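Local coordinates for BH1974 protein (Bacillus halodurans, PDB 3ON5) that probably serves as an XdhC-type accessory protein that assists in maturing molybdenum enzymes such as xanthine dehydrogenase, at residues G70-T75 and D102-Q107; T78-K83 and V93-S98. One frame throughout, in Å; residues are numbered along the deposited sequence.

Interaction 1: residues G70-T75 and D102-Q107; sequences GGCLET and DLSWGQ
E74 OE2 is held by three backbone N-H groups, those of L68, S69 and G70, and the carboxylate thereby ties down the turn that brings C72 and the backbone of L73 against L103. The bond from G70 N to E74 OE2 measures 3.0 Å and is fairly straight, 160° at the hydrogen; it arrives on the syn side, 33° out of the carboxylate plane. Three donors converging on one oxygen would be expected to stabilise the negative charge. G70 has a positive phi, at which a side chain would run into the carbonyl oxygen of S69, so the bend calls for glycine here.

Across the contact, C72 and L103 do most of the work. The sulfur of C72 sits between its own backbone N and carbonyl carbon (chi1 50°), and this turns it to the 102-107 loop. There SG and CB of C72 both lie 3.4 Å from the carbonyl O of L103, with SG 3.8 Å from CB of L103 and equally far from CB of S104. The leucine branches instead reach back along the backbone of the other segment. CD2 of L103 lies 3.3 Å from the carbonyl O of C72, and CD1 approaches CA of L73 at 4.2 Å. The same leucine also touches Y95 of strand 91-96. With an alanine in its place both methyls go, and a gap is likely to open between the C72 carbonyl, the start of helix 73-87 and Y95.

Other subunits border the loop: the ring of W105 meets that of W85 of the second subunit, and Q107 packs on Q274 of the third. The loop between strands 91-96 and 113-121 thus lies against the N-terminal start of helix 73-87, and in one of two conformers S104 OG accepts from G106 N at 3.0 Å, an ST turn.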
# COMPACT_ATOMS: atom_id res chain seq x y z
N GLY A 70 -0.47 -20.73 -6.23
CA GLY A 70 0.32 -19.51 -6.22
C GLY A 70 0.49 -18.94 -7.62
O GLY A 70 1.17 -17.92 -7.79
N GLY A 71 -0.14 -19.60 -8.60
CA GLY A 71 -0.13 -19.20 -10.00
C GLY A 71 -1.37 -18.40 -10.37
O GLY A 71 -1.85 -17.57 -9.59
N CYS A 72 -1.89 -18.66 -11.59
CA CYS A 72 -3.07 -17.98 -12.17
C CYS A 72 -4.36 -18.81 -11.92
O CYS A 72 -5.44 -18.46 -12.43
CB CYS A 72 -2.84 -17.73 -13.66
SG CYS A 72 -2.30 -19.20 -14.58
N LEU A 73 -4.24 -19.88 -11.14
CA LEU A 73 -5.31 -20.78 -10.70
C LEU A 73 -6.29 -20.04 -9.79
O LEU A 73 -7.50 -20.11 -10.00
CB LEU A 73 -4.68 -21.97 -9.97
CG LEU A 73 -5.64 -22.94 -9.30
CD1 LEU A 73 -5.51 -24.28 -9.89
CD2 LEU A 73 -5.33 -23.08 -7.83
N GLU A 74 -5.74 -19.32 -8.79
CA GLU A 74 -6.46 -18.54 -7.78
C GLU A 74 -7.36 -17.50 -8.43
O GLU A 74 -8.41 -17.16 -7.88
CB GLU A 74 -5.49 -17.85 -6.80
CG GLU A 74 -4.79 -18.77 -5.80
CD GLU A 74 -3.73 -19.76 -6.25
OE1 GLU A 74 -3.25 -19.67 -7.40
OE2 GLU A 74 -3.34 -20.61 -5.41
N THR A 75 -6.96 -17.03 -9.62
CA THR A 75 -7.65 -16.03 -10.42
C THR A 75 -8.97 -16.63 -10.96
O THR A 75 -9.99 -15.94 -10.96
CB THR A 75 -6.73 -15.53 -11.54
OG1 THR A 75 -5.42 -15.25 -11.00
CG2 THR A 75 -7.28 -14.30 -12.24
N ASP A 102 -4.24 -22.05 -20.94
CA ASP A 102 -5.67 -21.73 -20.95
C ASP A 102 -6.09 -21.06 -19.62
O ASP A 102 -7.19 -21.34 -19.11
CB ASP A 102 -6.49 -23.01 -21.22
N LEU A 103 -5.21 -20.19 -19.05
CA LEU A 103 -5.40 -19.47 -17.78
C LEU A 103 -4.40 -18.33 -17.54
O LEU A 103 -4.57 -17.60 -16.55
CB LEU A 103 -5.22 -20.46 -16.61
CG LEU A 103 -6.46 -20.79 -15.77
CD1 LEU A 103 -6.10 -21.80 -14.69
CD2 LEU A 103 -7.05 -19.54 -15.12
N SER A 104 -3.37 -18.19 -18.39
CA SER A 104 -2.32 -17.20 -18.19
C SER A 104 -2.16 -16.25 -19.40
O SER A 104 -2.78 -16.46 -20.44
CB SER A 104 -1.00 -17.93 -17.95
OG SER A 104 0.09 -17.08 -17.60
N TRP A 105 -1.32 -15.20 -19.22
CA TRP A 105 -0.89 -14.23 -20.21
C TRP A 105 0.36 -14.82 -20.89
O TRP A 105 0.71 -14.45 -22.01
CB TRP A 105 -0.61 -12.84 -19.60
CG TRP A 105 -1.80 -12.01 -19.18
CD1 TRP A 105 -2.41 -12.03 -17.96
CD2 TRP A 105 -2.39 -10.92 -19.90
NE1 TRP A 105 -3.41 -11.07 -17.91
CE2 TRP A 105 -3.41 -10.38 -19.10
CE3 TRP A 105 -2.18 -10.37 -21.18
CZ2 TRP A 105 -4.22 -9.32 -19.52
CZ3 TRP A 105 -2.98 -9.32 -21.59
CH2 TRP A 105 -3.98 -8.79 -20.76
N GLY A 106 1.00 -15.75 -20.17
CA GLY A 106 2.18 -16.51 -20.58
C GLY A 106 1.91 -17.99 -20.81
O GLY A 106 0.80 -18.38 -21.20
N GLN A 107 2.94 -18.85 -20.54
CA GLN A 107 2.90 -20.31 -20.75
C GLN A 107 2.29 -21.11 -19.51
O GLN A 107 2.34 -22.35 -19.50
CB GLN A 107 4.32 -20.84 -21.05
CG GLN A 107 4.89 -20.39 -22.40

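Interaction 2: residues T78-K83 and V93-S98; sequences TIKAQK and VVYDLS
K80 meets V93 and Y95 with the carbon part of its chain, and these van der Waals touches make up the contact. The lysine chain leaves helix 73-87 with CG beside its backbone N, bends at chi2 (-76°) and then runs extended, which carries CE to 4.2 Å from CG1 of V93. Lower on the same chain, CG lies 4.0 Å from OH of Y95. The lysine and tyrosine side chains run in opposite senses alongside one another, so it is the phenol end of Y95 that meets the base of the lysine chain. L119 of strand 113-121 touches both K80 and V93.

This is a helix laid beside the strand that follows it in the chain: 91-96 is an edge strand, within this subunit, of the five-stranded antiparallel sheet, and its backbone bonds, V93 with V117 and Y95 with I115, hold it to strand 113-121. Helix 73-87 keeps its own regular bonding, for example from Q82 N to T78 O at 3.1 Å.

The side-chain polar bonds go to partners other than the facing segment. The hydroxyl of Y95 is hydrogen-bonded to OD2 of D76, one turn before K80 on the same helix, which fixes the far end of the ring against the helix. At the end of the strand, S98 OG donates to OD1 of D96 at 2.7 Å, approaching 47° off the carboxylate plane; the same OD1 has a weak bond with OG1 of T114.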
# COMPACT_ATOMS: atom_id res chain seq x y z
N THR A 78 -11.53 -17.65 -7.94
CA THR A 78 -12.21 -16.45 -7.45
C THR A 78 -13.57 -16.28 -8.16
O THR A 78 -14.57 -15.97 -7.50
CB THR A 78 -11.32 -15.24 -7.64
OG1 THR A 78 -10.20 -15.37 -6.77
CG2 THR A 78 -12.02 -13.94 -7.32
N ILE A 79 -13.60 -16.51 -9.48
CA ILE A 79 -14.80 -16.40 -10.30
C ILE A 79 -15.71 -17.58 -9.95
O ILE A 79 -16.90 -17.37 -9.74
CB ILE A 79 -14.43 -16.32 -11.83
CG1 ILE A 79 -13.94 -14.91 -12.23
CG2 ILE A 79 -15.63 -16.67 -12.73
CD1 ILE A 79 -12.69 -14.35 -11.57
N LYS A 80 -15.14 -18.81 -9.87
CA LYS A 80 -15.90 -20.03 -9.52
C LYS A 80 -16.53 -19.88 -8.11
O LYS A 80 -17.72 -20.16 -7.95
CB LYS A 80 -15.01 -21.28 -9.57
CG LYS A 80 -14.28 -21.56 -10.89
CD LYS A 80 -15.12 -22.12 -12.02
CE LYS A 80 -14.22 -22.36 -13.21
NZ LYS A 80 -14.91 -22.99 -14.35
N ALA A 81 -15.75 -19.36 -7.13
CA ALA A 81 -16.18 -19.11 -5.75
C ALA A 81 -17.36 -18.16 -5.70
O ALA A 81 -18.28 -18.39 -4.95
CB ALA A 81 -15.03 -18.55 -4.94
N GLN A 82 -17.33 -17.12 -6.53
CA GLN A 82 -18.37 -16.10 -6.64
C GLN A 82 -19.68 -16.75 -7.13
O GLN A 82 -20.75 -16.44 -6.61
CB GLN A 82 -17.86 -15.02 -7.61
CG GLN A 82 -18.42 -13.62 -7.42
CD GLN A 82 -17.46 -12.55 -7.91
OE1 GLN A 82 -16.25 -12.78 -8.11
NE2 GLN A 82 -17.93 -11.31 -8.00
N LYS A 83 -19.59 -17.73 -8.07
CA LYS A 83 -20.74 -18.47 -8.61
C LYS A 83 -21.29 -19.41 -7.55
O LYS A 83 -22.51 -19.42 -7.33
CB LYS A 83 -20.36 -19.25 -9.89
N VAL A 93 -13.91 -28.52 -9.03
CA VAL A 93 -13.27 -28.00 -10.23
C VAL A 93 -11.96 -28.74 -10.39
O VAL A 93 -11.22 -28.88 -9.42
CB VAL A 93 -13.09 -26.45 -10.20
CG1 VAL A 93 -12.65 -25.93 -11.57
CG2 VAL A 93 -14.38 -25.75 -9.78
N VAL A 94 -11.71 -29.27 -11.59
CA VAL A 94 -10.47 -30.00 -11.89
C VAL A 94 -9.59 -29.10 -12.74
O VAL A 94 -10.06 -28.50 -13.71
CB VAL A 94 -10.71 -31.38 -12.55
CG1 VAL A 94 -9.40 -32.14 -12.72
CG2 VAL A 94 -11.69 -32.21 -11.72
N TYR A 95 -8.31 -28.99 -12.35
CA TYR A 95 -7.33 -28.17 -13.03
C TYR A 95 -6.15 -28.96 -13.53
O TYR A 95 -5.40 -29.49 -12.71
CB TYR A 95 -6.82 -27.09 -12.09
CG TYR A 95 -7.82 -26.00 -11.81
CD1 TYR A 95 -7.94 -24.91 -12.67
CD2 TYR A 95 -8.60 -26.02 -10.66
CE1 TYR A 95 -8.83 -23.88 -12.40
CE2 TYR A 95 -9.49 -24.99 -10.37
CZ TYR A 95 -9.61 -23.93 -11.26
OH TYR A 95 -10.50 -22.91 -11.03
N ASP A 96 -5.94 -29.01 -14.86
CA ASP A 96 -4.71 -29.58 -15.39
C ASP A 96 -3.65 -28.50 -15.28
O ASP A 96 -3.68 -27.54 -16.06
CB ASP A 96 -4.87 -30.10 -16.83
CG ASP A 96 -3.66 -30.87 -17.36
OD1 ASP A 96 -2.73 -31.16 -16.55
OD2 ASP A 96 -3.68 -31.26 -18.56
N LEU A 97 -2.77 -28.56 -14.27
CA LEU A 97 -1.81 -27.48 -14.02
C LEU A 97 -0.74 -27.36 -15.10
O LEU A 97 -0.15 -26.29 -15.23
CB LEU A 97 -1.13 -27.65 -12.66
CG LEU A 97 -2.08 -27.65 -11.43
CD1 LEU A 97 -1.29 -27.73 -10.13
CD2 LEU A 97 -3.00 -26.42 -11.40
N SER A 98 -0.52 -28.42 -15.91
CA SER A 98 0.46 -28.45 -16.99
C SER A 98 -0.04 -27.65 -18.21
O SER A 98 0.68 -26.79 -18.71
CB SER A 98 0.74 -29.90 -17.38
OG SER A 98 -0.43 -30.60 -17.77

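Both interactions hold helix 73-87 and are about 11 Å apart between centres; the residues of interaction 2 all fall between the two segments of interaction 1. Interaction 1 is the more buried: a sulfur and a leucine pack against backbone at the helix start. Interaction 2 lies further along the helix, partly buried, where a lysine's carbon chain flanks the edge strand. The two join chiefly through L73, whose CD1 lies 3.5 Å from CG of Y95 and 3.6 Å from CD2 of L97, with L103 also touching Y95. Both also border the second subunit, T75 packing on its I79 and I79 of this chain on the same residue there.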